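Local coordinates for protein beta-fructofuranosidase, insoluble isoenzyme CWINV1 (Arabidopsis thaliana, PDB 2OXB) that hydrolyses sucrose and 1-kestose, and less readily neokestose and levan, as a secreted cell-wall invertase of glycoside hydrolase family 32, at residues V206-S211 with N223-H228; G210-E215 with P315-L320; V371-R376 with G407-M412; S401-L406 with Y516-V521. The protein carries 1 engineered substitution. All blocks are in the same frame, centred on the assembly; numbering follows the deposited sequence.

Contact 1: residues V206-S211 with N223-H228; sequences VTRFGS and NEILKH
Thr207 OG1 donates a hydrogen bond to Glu224 OE2 at 2.7 Å. The carboxylate accepts it on its anti lone pair, the one turned away from its other oxygen. Thr207 presents OG1 opposite its own backbone N (chi1 -166°), and the extended Glu224 chain meets it at about a right angle. The backbones pair antiparallel. Val206 and Lys227 form a hydrogen-bonded pair, with Val206 N to Lys227 O at 3.0 Å and Lys227 N to Val206 O at 2.8 Å. Thr207 and Leu226 form the next, non-hydrogen-bonded pair. Past the strand end, Arg208 N still reaches Ile225 O at 2.9 Å. Strands 201-207 and 226-234 are neighbours in one blade of the N-terminal five-bladed beta-propeller, here running out into their connecting loop.

Arg208 CG lies alongside Ile225 CG2 at 3.5 Å, the two side chains pointing the same way. Lys227 curls through three bends and sets CE against Arg208 CD at 3.7 Å. Phe209 CZ lies over one face of the Arg208 guanidinium. An alanine in place of Arg208 would probably leave Ile225 CG2 and Lys227 CE without their aliphatic neighbour and the Phe209 ring without the group it overlies.

Arg208 NE and Lys227 NZ, two donors of like charge, lie close together at about 3.3 Å. Their proximity is probably unfavourable, and methylene packing and solvent may offset it.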
loop_
_atom_site.group_PDB
_atom_site.type_symbol
_atom_site.label_atom_id
_atom_site.label_comp_id
_atom_site.label_asym_id
_atom_site.label_seq_id
_atom_site.Cartn_x
_atom_site.Cartn_y
_atom_site.Cartn_z
ATOM N N VAL A 206 -7.406 -3.072 -15.576
ATOM C CA VAL A 206 -7.694 -1.649 -15.414
ATOM C C VAL A 206 -8.016 -1.068 -16.799
ATOM O O VAL A 206 -7.313 -1.316 -17.778
ATOM C CB VAL A 206 -6.504 -0.866 -14.767
ATOM C CG1 VAL A 206 -6.325 -1.289 -13.318
ATOM C CG2 VAL A 206 -5.223 -1.111 -15.534
ATOM N N THR A 207 -9.105 -0.321 -16.883
ATOM C CA THR A 207 -9.500 0.287 -18.138
ATOM C C THR A 207 -8.423 1.344 -18.409
ATOM O O THR A 207 -7.871 1.893 -17.459
ATOM C CB THR A 207 -10.916 0.906 -17.982
ATOM O OG1 THR A 207 -11.460 1.220 -19.267
ATOM C CG2 THR A 207 -10.862 2.154 -17.131
ATOM N N ARG A 208 -8.097 1.609 -19.677
ATOM C CA ARG A 208 -7.060 2.601 -20.005
ATOM C C ARG A 208 -7.445 4.023 -19.614
ATOM O O ARG A 208 -6.776 4.667 -18.802
ATOM C CB ARG A 208 -6.717 2.607 -21.505
ATOM C CG ARG A 208 -5.895 1.432 -22.020
ATOM C CD ARG A 208 -4.942 1.886 -23.139
ATOM N NE ARG A 208 -3.819 2.649 -22.587
ATOM C CZ ARG A 208 -2.953 3.358 -23.306
ATOM N NH1 ARG A 208 -3.068 3.414 -24.630
ATOM N NH2 ARG A 208 -1.974 4.017 -22.695
ATOM N N PHE A 209 -8.520 4.516 -20.211
ATOM C CA PHE A 209 -8.990 5.860 -19.930
ATOM C C PHE A 209 -10.311 5.818 -19.174
ATOM O O PHE A 209 -11.386 5.867 -19.773
ATOM C CB PHE A 209 -9.150 6.630 -21.238
ATOM C CG PHE A 209 -7.920 6.587 -22.116
ATOM C CD1 PHE A 209 -7.973 6.007 -23.385
ATOM C CD2 PHE A 209 -6.704 7.108 -21.664
ATOM C CE1 PHE A 209 -6.841 5.943 -24.188
ATOM C CE2 PHE A 209 -5.567 7.048 -22.462
ATOM C CZ PHE A 209 -5.635 6.463 -23.728
ATOM N N GLY A 210 -10.200 5.719 -17.849
ATOM C CA GLY A 210 -11.350 5.676 -16.962
ATOM C C GLY A 210 -10.872 5.742 -15.521
ATOM O O GLY A 210 -9.861 5.129 -15.184
ATOM N N SER A 211 -11.578 6.474 -14.664
ATOM C CA SER A 211 -11.161 6.594 -13.264
ATOM C C SER A 211 -11.633 5.428 -12.405
ATOM O O SER A 211 -10.888 4.923 -11.562
ATOM C CB SER A 211 -11.678 7.904 -12.664
ATOM O OG SER A 211 -11.215 8.060 -11.331
ATOM N N ASN A 223 -15.484 -2.463 -27.090
ATOM C CA ASN A 223 -15.752 -1.062 -26.803
ATOM C C ASN A 223 -14.753 -0.525 -25.769
ATOM O O ASN A 223 -14.087 0.482 -26.017
ATOM C CB ASN A 223 -17.197 -0.895 -26.312
ATOM C CG ASN A 223 -17.783 -2.190 -25.765
ATOM O OD1 ASN A 223 -18.274 -3.045 -26.518
ATOM N ND2 ASN A 223 -17.722 -2.347 -24.445
ATOM N N GLU A 224 -14.645 -1.202 -24.622
ATOM C CA GLU A 224 -13.718 -0.798 -23.554
ATOM C C GLU A 224 -12.312 -1.337 -23.824
ATOM O O GLU A 224 -12.150 -2.384 -24.451
ATOM C CB GLU A 224 -14.231 -1.289 -22.179
ATOM C CG GLU A 224 -13.241 -1.152 -21.009
ATOM C CD GLU A 224 -13.901 -1.247 -19.619
ATOM O OE1 GLU A 224 -14.668 -2.200 -19.356
ATOM O OE2 GLU A 224 -13.636 -0.361 -18.778
ATOM N N ILE A 225 -11.296 -0.608 -23.372
ATOM C CA ILE A 225 -9.909 -1.030 -23.561
ATOM C C ILE A 225 -9.306 -1.357 -22.197
ATOM O O ILE A 225 -9.128 -0.475 -21.361
ATOM C CB ILE A 225 -9.072 0.083 -24.243
ATOM C CG1 ILE A 225 -9.716 0.486 -25.581
ATOM C CG2 ILE A 225 -7.647 -0.401 -24.471
ATOM C CD1 ILE A 225 -9.735 -0.620 -26.638
ATOM N N LEU A 226 -9.009 -2.635 -21.978
ATOM C CA LEU A 226 -8.441 -3.097 -20.717
ATOM C C LEU A 226 -6.931 -3.330 -20.754
ATOM O O LEU A 226 -6.332 -3.546 -21.813
ATOM C CB LEU A 226 -9.120 -4.399 -20.283
ATOM C CG LEU A 226 -10.550 -4.320 -19.756
ATOM C CD1 LEU A 226 -11.096 -5.729 -19.517
ATOM C CD2 LEU A 226 -10.561 -3.507 -18.458
ATOM N N LYS A 227 -6.327 -3.295 -19.571
ATOM C CA LYS A 227 -4.892 -3.523 -19.409
ATOM C C LYS A 227 -4.794 -4.403 -18.172
ATOM O O LYS A 227 -5.801 -4.644 -17.507
ATOM C CB LYS A 227 -4.163 -2.194 -19.166
ATOM C CG LYS A 227 -2.703 -2.170 -19.619
ATOM C CD LYS A 227 -2.580 -2.205 -21.139
ATOM C CE LYS A 227 -2.909 -0.852 -21.776
ATOM N NZ LYS A 227 -1.950 0.229 -21.387
ATOM N N HIS A 228 -3.601 -4.893 -17.861
ATOM C CA HIS A 228 -3.438 -5.718 -16.676
ATOM C C HIS A 228 -2.266 -5.331 -15.806
ATOM O O HIS A 228 -1.231 -4.871 -16.293
ATOM C CB HIS A 228 -3.379 -7.202 -17.047
ATOM C CG HIS A 228 -4.728 -7.780 -17.331
ATOM N ND1 HIS A 228 -5.481 -7.398 -18.421
ATOM C CD2 HIS A 228 -5.512 -8.614 -16.608
ATOM C CE1 HIS A 228 -6.672 -7.963 -18.351
ATOM N NE2 HIS A 228 -6.717 -8.705 -17.262
#

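Contact 2: residues G210-E215 with P315-L320; sequences GSNGVE and PRKIWL
Ser211 OG accepts a hydrogen bond from Lys317 NZ at 2.9 Å. It is the one hydrogen bond between residues 210-215 and 315-320. Lys317 gets there with a fully extended chain, all four of its torsions near 180°. Along the way its CE passes Ser211 O at 3.6 Å. Without the ammonium group, as with a methionine here, Ser211 OG is likely to lose this donor, and packing alone would then tie the loop to the strand.

Trp319 makes the second contact. Ser211 lies over one face of the indole, with OG 4.3 Å above the plane, over its centre. Ser211 O touches Trp319 CB at 3.7 Å. Gly210 O comes to Trp319 CD1 at 4.0 Å.

Both side chains come from strand 316-320, two residues apart. Backbone hydrogen bonds to Trp330 and Ile328 of the neighbouring strand 327-331 fix Lys317 and Trp319. On the loop side, Asn212 OD1 makes a weak hydrogen bond to Asn286 ND2.

The loop leaves strand 201-207 of one blade and lies against the sheet that contains strands 287-291 and 316-320. This is packing between neighbouring blades of the five-bladed beta-propeller of family 32 enzymes.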
loop_
_atom_site.group_PDB
_atom_site.type_symbol
_atom_site.label_atom_id
_atom_site.label_comp_id
_atom_site.label_asym_id
_atom_site.label_seq_id
_atom_site.Cartn_x
_atom_site.Cartn_y
_atom_site.Cartn_z
ATOM N N GLY A 210 -10.200 5.719 -17.849
ATOM C CA GLY A 210 -11.350 5.676 -16.962
ATOM C C GLY A 210 -10.872 5.742 -15.521
ATOM O O GLY A 210 -9.861 5.129 -15.184
ATOM N N SER A 211 -11.578 6.474 -14.664
ATOM C CA SER A 211 -11.161 6.594 -13.264
ATOM C C SER A 211 -11.633 5.428 -12.405
ATOM O O SER A 211 -10.888 4.923 -11.562
ATOM C CB SER A 211 -11.678 7.904 -12.664
ATOM O OG SER A 211 -11.215 8.060 -11.331
ATOM N N ASN A 212 -12.878 5.017 -12.625
ATOM C CA ASN A 212 -13.470 3.919 -11.881
ATOM C C ASN A 212 -12.865 2.589 -12.304
ATOM O O ASN A 212 -12.688 2.319 -13.491
ATOM C CB ASN A 212 -14.987 3.929 -12.079
ATOM C CG ASN A 212 -15.645 5.186 -11.485
ATOM O OD1 ASN A 212 -16.876 5.279 -11.379
ATOM N ND2 ASN A 212 -14.817 6.157 -11.093
ATOM N N GLY A 213 -12.536 1.767 -11.314
ATOM C CA GLY A 213 -11.931 0.476 -11.582
ATOM C C GLY A 213 -12.781 -0.489 -12.388
ATOM O O GLY A 213 -13.967 -0.250 -12.610
ATOM N N VAL A 214 -12.161 -1.591 -12.814
ATOM C CA VAL A 214 -12.821 -2.629 -13.612
ATOM C C VAL A 214 -13.014 -3.915 -12.808
ATOM O O VAL A 214 -12.315 -4.140 -11.825
ATOM C CB VAL A 214 -11.988 -2.966 -14.862
ATOM C CG1 VAL A 214 -12.779 -3.887 -15.775
ATOM C CG2 VAL A 214 -11.581 -1.682 -15.584
ATOM N N GLU A 215 -13.955 -4.762 -13.220
ATOM C CA GLU A 215 -14.202 -6.007 -12.492
ATOM C C GLU A 215 -12.984 -6.936 -12.588
ATOM O O GLU A 215 -12.012 -6.613 -13.261
ATOM C CB GLU A 215 -15.467 -6.692 -13.028
ATOM C CG GLU A 215 -16.019 -7.788 -12.109
ATOM C CD GLU A 215 -17.337 -8.382 -12.597
ATOM O OE1 GLU A 215 -17.753 -9.451 -12.080
ATOM O OE2 GLU A 215 -17.959 -7.772 -13.497
ATOM N N PRO A 315 -7.252 2.813 3.016
ATOM C CA PRO A 315 -7.577 2.188 1.736
ATOM C C PRO A 315 -7.349 3.203 0.628
ATOM O O PRO A 315 -7.839 4.310 0.702
ATOM C CB PRO A 315 -9.045 1.810 1.910
ATOM C CG PRO A 315 -9.122 1.476 3.381
ATOM C CD PRO A 315 -8.348 2.630 3.987
ATOM N N ARG A 316 -6.571 2.839 -0.380
ATOM C CA ARG A 316 -6.308 3.757 -1.480
ATOM C C ARG A 316 -7.145 3.359 -2.681
ATOM O O ARG A 316 -7.647 2.238 -2.765
ATOM C CB ARG A 316 -4.808 3.743 -1.874
ATOM C CG ARG A 316 -3.820 4.469 -0.915
ATOM C CD ARG A 316 -2.535 3.650 -0.711
ATOM N NE ARG A 316 -1.379 4.342 -0.095
ATOM C CZ ARG A 316 -1.397 5.045 1.041
ATOM N NH1 ARG A 316 -2.528 5.198 1.733
ATOM N NH2 ARG A 316 -0.267 5.566 1.506
ATOM N N LYS A 317 -7.310 4.304 -3.594
ATOM C CA LYS A 317 -8.027 4.047 -4.829
ATOM C C LYS A 317 -6.955 4.118 -5.902
ATOM O O LYS A 317 -6.269 5.127 -6.016
ATOM C CB LYS A 317 -9.088 5.120 -5.087
ATOM C CG LYS A 317 -9.897 4.908 -6.368
ATOM C CD LYS A 317 -10.691 6.157 -6.800
ATOM C CE LYS A 317 -11.426 5.898 -8.138
ATOM N NZ LYS A 317 -12.139 7.067 -8.747
ATOM N N ILE A 318 -6.784 3.050 -6.672
ATOM C CA ILE A 318 -5.776 3.050 -7.728
ATOM C C ILE A 318 -6.392 2.970 -9.129
ATOM O O ILE A 318 -7.586 2.695 -9.290
ATOM C CB ILE A 318 -4.762 1.887 -7.544
ATOM C CG1 ILE A 318 -5.477 0.543 -7.368
ATOM C CG2 ILE A 318 -3.919 2.150 -6.345
ATOM C CD1 ILE A 318 -5.685 -0.215 -8.655
ATOM N N TRP A 319 -5.572 3.228 -10.141
ATOM C CA TRP A 319 -6.011 3.177 -11.527
ATOM C C TRP A 319 -4.942 3.737 -12.440
ATOM O O TRP A 319 -4.174 4.614 -12.062
ATOM C CB TRP A 319 -7.305 3.963 -11.706
ATOM C CG TRP A 319 -7.133 5.446 -11.642
ATOM C CD1 TRP A 319 -6.962 6.292 -12.686
ATOM C CD2 TRP A 319 -7.137 6.257 -10.463
ATOM N NE1 TRP A 319 -6.864 7.585 -12.236
ATOM C CE2 TRP A 319 -6.969 7.592 -10.873
ATOM C CE3 TRP A 319 -7.265 5.979 -9.101
ATOM C CZ2 TRP A 319 -6.929 8.653 -9.973
ATOM C CZ3 TRP A 319 -7.222 7.033 -8.203
ATOM C CH2 TRP A 319 -7.056 8.358 -8.646
ATOM N N LEU A 320 -4.927 3.237 -13.661
ATOM C CA LEU A 320 -3.951 3.633 -14.652
ATOM C C LEU A 320 -3.903 5.125 -14.993
ATOM O O LEU A 320 -4.936 5.763 -15.170
ATOM C CB LEU A 320 -4.199 2.825 -15.925
ATOM C CG LEU A 320 -2.988 2.048 -16.435
ATOM C CD1 LEU A 320 -1.831 3.011 -16.498
ATOM C CD2 LEU A 320 -2.661 0.870 -15.496
#

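Contact 3: residues V371-R376 with G407-M412; sequences VLFKVR and GPFGLM
Phe373 and Phe409 meet in a T-shaped (edge-to-face) stack. The edge of Phe409 points at the face of Phe373, with the ring centroids 5.0 Å apart and the planes turned by 72°. Phe409 CD1 stands 3.7 Å above the Phe373 ring plane, over its centre. Phe409 CE1 reaches back to Phe373 CG at 3.5 Å. The opposite face of Phe373 is covered by Val371 CG1 from its own strand, so the ring is sandwiched between a methyl group and an aromatic edge. At its rim, Phe373 CZ meets Gly410 O at 3.7 Å, with the oxygen near the ring plane. Gly410 has no side chain, and Phe373 CZ also lies close to its CA.

Phe409 takes the rotamer in which CG sits between the backbone N and the carbonyl carbon (chi1 71°), which turns the ring toward strand 371-374. Its far end then touches a second residue: Val375 CG2 approaches Phe409 CZ obliquely at 3.7 Å. At the other end of the contact Val371 CG2 packs on Leu411 CD2, also at 3.7 Å. The two side chains run alongside each other, pointing opposite ways.

No hydrogen bond joins the two segments. Their strand axes approach to 9.2 Å and run at 165°, nearly antiparallel. Leu473 and Val521, from the strands flanking 367-374, also touch Phe409. Strands 367-374 and 406-415 belong to different sheets. The apolar side chains between them form part of the core between the two facing sheets of the C-terminal beta-sandwich.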
loop_
_atom_site.group_PDB
_atom_site.type_symbol
_atom_site.label_atom_id
_atom_site.label_comp_id
_atom_site.label_asym_id
_atom_site.label_seq_id
_atom_site.Cartn_x
_atom_site.Cartn_y
_atom_site.Cartn_z
ATOM N N VAL A 371 -0.719 20.941 0.053
ATOM C CA VAL A 371 -0.094 22.159 -0.473
ATOM C C VAL A 371 -0.030 22.149 -1.999
ATOM O O VAL A 371 -0.095 21.097 -2.640
ATOM C CB VAL A 371 1.370 22.316 0.045
ATOM C CG1 VAL A 371 1.837 23.751 -0.106
ATOM C CG2 VAL A 371 1.473 21.856 1.487
ATOM N N LEU A 372 0.107 23.335 -2.575
ATOM C CA LEU A 372 0.220 23.478 -4.017
ATOM C C LEU A 372 1.354 24.472 -4.234
ATOM O O LEU A 372 1.146 25.682 -4.200
ATOM C CB LEU A 372 -1.097 23.999 -4.605
ATOM C CG LEU A 372 -1.873 23.063 -5.556
ATOM C CD1 LEU A 372 -2.320 21.801 -4.833
ATOM C CD2 LEU A 372 -3.087 23.805 -6.122
ATOM N N PHE A 373 2.560 23.950 -4.428
ATOM C CA PHE A 373 3.733 24.790 -4.624
ATOM C C PHE A 373 3.839 25.303 -6.055
ATOM O O PHE A 373 3.512 24.593 -7.009
ATOM C CB PHE A 373 5.009 24.023 -4.277
ATOM C CG PHE A 373 5.130 23.646 -2.825
ATOM C CD1 PHE A 373 5.412 24.604 -1.863
ATOM C CD2 PHE A 373 5.013 22.313 -2.428
ATOM C CE1 PHE A 373 5.583 24.236 -0.526
ATOM C CE2 PHE A 373 5.181 21.935 -1.102
ATOM C CZ PHE A 373 5.467 22.895 -0.151
ATOM N N LYS A 374 4.304 26.543 -6.191
ATOM C CA LYS A 374 4.475 27.188 -7.489
ATOM C C LYS A 374 5.938 27.551 -7.645
ATOM O O LYS A 374 6.512 28.218 -6.791
ATOM C CB LYS A 374 3.606 28.448 -7.569
ATOM C CG LYS A 374 3.992 29.439 -8.662
ATOM C CD LYS A 374 3.114 30.705 -8.597
ATOM C CE LYS A 374 3.669 31.853 -9.459
ATOM N NZ LYS A 374 5.000 32.350 -8.971
ATOM N N VAL A 375 6.538 27.097 -8.736
ATOM C CA VAL A 375 7.943 27.366 -8.995
ATOM C C VAL A 375 8.118 28.292 -10.194
ATOM O O VAL A 375 7.727 27.954 -11.315
ATOM C CB VAL A 375 8.718 26.051 -9.272
ATOM C CG1 VAL A 375 10.146 26.357 -9.713
ATOM C CG2 VAL A 375 8.722 25.185 -8.040
ATOM N N ARG A 376 8.703 29.465 -9.962
ATOM C CA ARG A 376 8.935 30.393 -11.058
ATOM C C ARG A 376 10.344 30.185 -11.594
ATOM O O ARG A 376 11.252 29.788 -10.863
ATOM C CB ARG A 376 8.736 31.844 -10.609
ATOM C CG ARG A 376 9.633 32.326 -9.487
ATOM C CD ARG A 376 9.569 33.844 -9.416
ATOM N NE ARG A 376 10.354 34.380 -8.314
ATOM C CZ ARG A 376 10.156 34.058 -7.041
ATOM N NH1 ARG A 376 9.196 33.200 -6.717
ATOM N NH2 ARG A 376 10.921 34.587 -6.095
ATOM N N GLY A 407 14.916 23.562 -4.511
ATOM C CA GLY A 407 14.752 22.581 -3.460
ATOM C C GLY A 407 15.854 22.741 -2.441
ATOM O O GLY A 407 16.857 23.396 -2.719
ATOM N N PRO A 408 15.711 22.111 -1.264
ATOM C CA PRO A 408 14.553 21.283 -0.892
ATOM C C PRO A 408 13.375 22.059 -0.271
ATOM O O PRO A 408 13.578 22.959 0.550
ATOM C CB PRO A 408 15.167 20.290 0.080
ATOM C CG PRO A 408 16.133 21.179 0.841
ATOM C CD PRO A 408 16.771 22.028 -0.238
ATOM N N PHE A 409 12.151 21.697 -0.663
ATOM C CA PHE A 409 10.958 22.365 -0.154
ATOM C C PHE A 409 9.704 21.497 -0.097
ATOM O O PHE A 409 9.230 20.996 -1.110
ATOM C CB PHE A 409 10.674 23.640 -0.966
ATOM C CG PHE A 409 10.182 23.402 -2.387
ATOM C CD1 PHE A 409 8.843 23.133 -2.649
ATOM C CD2 PHE A 409 11.051 23.540 -3.472
ATOM C CE1 PHE A 409 8.385 23.015 -3.965
ATOM C CE2 PHE A 409 10.591 23.424 -4.784
ATOM C CZ PHE A 409 9.258 23.163 -5.036
ATOM N N GLY A 410 9.159 21.334 1.105
ATOM C CA GLY A 410 7.963 20.528 1.278
ATOM C C GLY A 410 7.334 20.773 2.637
ATOM O O GLY A 410 7.108 21.918 3.028
ATOM N N LEU A 411 7.077 19.704 3.377
ATOM C CA LEU A 411 6.448 19.828 4.686
ATOM C C LEU A 411 7.246 19.262 5.840
ATOM O O LEU A 411 8.095 18.395 5.660
ATOM C CB LEU A 411 5.089 19.125 4.678
ATOM C CG LEU A 411 3.974 19.708 3.815
ATOM C CD1 LEU A 411 2.782 18.747 3.781
ATOM C CD2 LEU A 411 3.576 21.067 4.392
ATOM N N MET A 412 6.964 19.776 7.031
ATOM C CA MET A 412 7.572 19.274 8.259
ATOM C C MET A 412 6.383 18.980 9.171
ATOM O O MET A 412 5.665 19.891 9.606
ATOM C CB MET A 412 8.488 20.307 8.909
ATOM C CG MET A 412 9.589 20.807 8.005
ATOM S SD MET A 412 11.007 21.428 8.935
ATOM C CE MET A 412 10.690 23.147 8.926
#

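Contact 4: residues S401-L406 with Y516-V521; sequences SVKSGL and YGYQSV
Two backbone hydrogen bonds join these irregular segments. The first runs from Tyr518 N to Ser404 O at 2.9 Å. It is close to straight, with an angle of 162° at the hydrogen. One residue further along both segments, Gln519 N makes a weak hydrogen bond to Gly405 O at 3.3 Å.

The aromatic contact is a CH-pi interaction. Lys403 CD lies 4.0 Å from the centroid of the Tyr518 ring, almost directly over the face. Lys403 and Tyr518 cross at about a right angle, with the extended lysine chain laid over the ring. Lys403 CB sits over the same ring, 4.1 Å from Tyr518 CE2. The edge of the ring faces the backbone, with Ser404 O and Gly405 N near its plane.

These loops lie at one end of the C-terminal beta-sandwich. Residues 401-406 lead into strand 406-415. Residues 516-521 carry the chain from strand 510-515 in one sheet to strand 521-530 in the other. Gly517 O is held from outside by Ser353 OG.

The remaining contacts are van der Waals packing. Lys403 CG rests on Tyr516 O at 3.4 Å. Leu406 CD2 meets Gln519 CB at 4.0 Å. Gln519 CG, beside its own backbone N (chi1 -62°), passes Gly405 O at 3.6 Å before the bend at chi2 turns the amide off the other segment.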
loop_
_atom_site.group_PDB
_atom_site.type_symbol
_atom_site.label_atom_id
_atom_site.label_comp_id
_atom_site.label_asym_id
_atom_site.label_seq_id
_atom_site.Cartn_x
_atom_site.Cartn_y
_atom_site.Cartn_z
ATOM N N SER A 401 19.324 19.705 4.979
ATOM C CA SER A 401 20.173 20.895 5.026
ATOM C C SER A 401 21.095 21.120 3.837
ATOM O O SER A 401 21.897 22.053 3.853
ATOM C CB SER A 401 21.008 20.894 6.306
ATOM O OG SER A 401 20.212 21.222 7.432
ATOM N N VAL A 402 21.000 20.269 2.817
ATOM C CA VAL A 402 21.823 20.433 1.624
ATOM C C VAL A 402 20.997 21.146 0.573
ATOM O O VAL A 402 20.031 20.587 0.052
ATOM C CB VAL A 402 22.310 19.082 1.052
ATOM C CG1 VAL A 402 23.106 19.320 -0.230
ATOM C CG2 VAL A 402 23.180 18.353 2.074
ATOM N N LYS A 403 21.393 22.381 0.273
ATOM C CA LYS A 403 20.708 23.246 -0.694
ATOM C C LYS A 403 20.737 22.807 -2.157
ATOM O O LYS A 403 21.610 22.058 -2.585
ATOM C CB LYS A 403 21.267 24.675 -0.623
ATOM C CG LYS A 403 20.955 25.456 0.654
ATOM C CD LYS A 403 21.320 26.939 0.507
ATOM C CE LYS A 403 21.077 27.715 1.798
ATOM N NZ LYS A 403 21.483 29.143 1.664
ATOM N N SER A 404 19.761 23.304 -2.909
ATOM C CA SER A 404 19.614 23.040 -4.337
ATOM C C SER A 404 19.010 24.298 -4.965
ATOM O O SER A 404 18.473 25.162 -4.262
ATOM C CB SER A 404 18.661 21.865 -4.600
ATOM O OG SER A 404 19.092 20.682 -3.964
ATOM N N GLY A 405 19.102 24.399 -6.287
ATOM C CA GLY A 405 18.522 25.540 -6.970
ATOM C C GLY A 405 17.035 25.532 -6.662
ATOM O O GLY A 405 16.512 26.467 -6.071
ATOM N N LEU A 406 16.353 24.465 -7.056
ATOM C CA LEU A 406 14.933 24.349 -6.797
ATOM C C LEU A 406 14.727 23.227 -5.780
ATOM O O LEU A 406 14.431 22.080 -6.130
ATOM C CB LEU A 406 14.156 24.079 -8.103
ATOM C CG LEU A 406 14.201 25.134 -9.228
ATOM C CD1 LEU A 406 13.128 24.841 -10.289
ATOM C CD2 LEU A 406 13.977 26.529 -8.639
ATOM N N TYR A 516 14.321 25.386 2.394
ATOM C CA TYR A 516 15.664 25.757 2.801
ATOM C C TYR A 516 16.605 25.825 1.603
ATOM O O TYR A 516 17.823 25.948 1.766
ATOM C CB TYR A 516 16.190 24.746 3.826
ATOM C CG TYR A 516 15.607 24.905 5.215
ATOM C CD1 TYR A 516 15.391 23.796 6.035
ATOM C CD2 TYR A 516 15.268 26.161 5.708
ATOM C CE1 TYR A 516 14.840 23.936 7.313
ATOM C CE2 TYR A 516 14.721 26.315 6.978
ATOM C CZ TYR A 516 14.506 25.203 7.776
ATOM O OH TYR A 516 13.930 25.357 9.018
ATOM N N GLY A 517 16.036 25.758 0.398
ATOM C CA GLY A 517 16.839 25.800 -0.811
ATOM C C GLY A 517 17.275 27.197 -1.222
ATOM O O GLY A 517 16.977 28.186 -0.547
ATOM N N TYR A 518 18.000 27.281 -2.333
ATOM C CA TYR A 518 18.459 28.572 -2.824
ATOM C C TYR A 518 17.251 29.412 -3.255
ATOM O O TYR A 518 16.661 30.133 -2.442
ATOM C CB TYR A 518 19.428 28.382 -3.996
ATOM C CG TYR A 518 20.879 28.189 -3.598
ATOM C CD1 TYR A 518 21.576 29.200 -2.924
ATOM C CD2 TYR A 518 21.575 27.010 -3.938
ATOM C CE1 TYR A 518 22.931 29.054 -2.600
ATOM C CE2 TYR A 518 22.937 26.851 -3.618
ATOM C CZ TYR A 518 23.608 27.884 -2.950
ATOM O OH TYR A 518 24.951 27.776 -2.653
ATOM N N GLN A 519 16.883 29.310 -4.531
ATOM C CA GLN A 519 15.747 30.051 -5.063
ATOM C C GLN A 519 14.538 29.884 -4.154
ATOM O O GLN A 519 14.306 28.809 -3.597
ATOM C CB GLN A 519 15.381 29.559 -6.467
ATOM C CG GLN A 519 16.451 29.737 -7.534
ATOM C CD GLN A 519 16.937 31.172 -7.669
ATOM O OE1 GLN A 519 17.991 31.524 -7.151
ATOM N NE2 GLN A 519 16.172 32.005 -8.370
ATOM N N SER A 520 13.778 30.963 -4.016
ATOM C CA SER A 520 12.568 30.996 -3.198
ATOM C C SER A 520 11.339 30.558 -4.013
ATOM O O SER A 520 11.140 31.009 -5.142
ATOM C CB SER A 520 12.342 32.424 -2.680
ATOM O OG SER A 520 13.427 32.872 -1.878
ATOM N N VAL A 521 10.519 29.682 -3.445
ATOM C CA VAL A 521 9.313 29.224 -4.135
ATOM C C VAL A 521 8.080 29.833 -3.481
ATOM O O VAL A 521 8.171 30.355 -2.372
ATOM C CB VAL A 521 9.185 27.688 -4.100
ATOM C CG1 VAL A 521 10.233 27.060 -5.011
ATOM C CG2 VAL A 521 9.357 27.190 -2.675
#

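In the fold
Contacts 1 and 2 come first along the chain and lie in the N-terminal beta-propeller. Their centres are about 10 Å apart, and they share Gly210 and Ser211. Contact 1 joins two strands of one blade; contact 2 ties the loop between those strands to the next blade. Val214 packs against Thr207 and Leu226, and Leu320 against Val206. Contacts 3 and 4 follow in the C-terminal beta-sandwich, centres also about 10 Å apart, with alternating segments. They touch, among other places, where Val375 packs on Leu406 and where Pro408 O probably accepts a hydrogen bond from Tyr516 N. Contact 3 lies between the two sheets, contact 4 at their end. Contacts 2 and 3 have centres about 28 Å apart. Each pair lies within its own domain, away from the annotated sites.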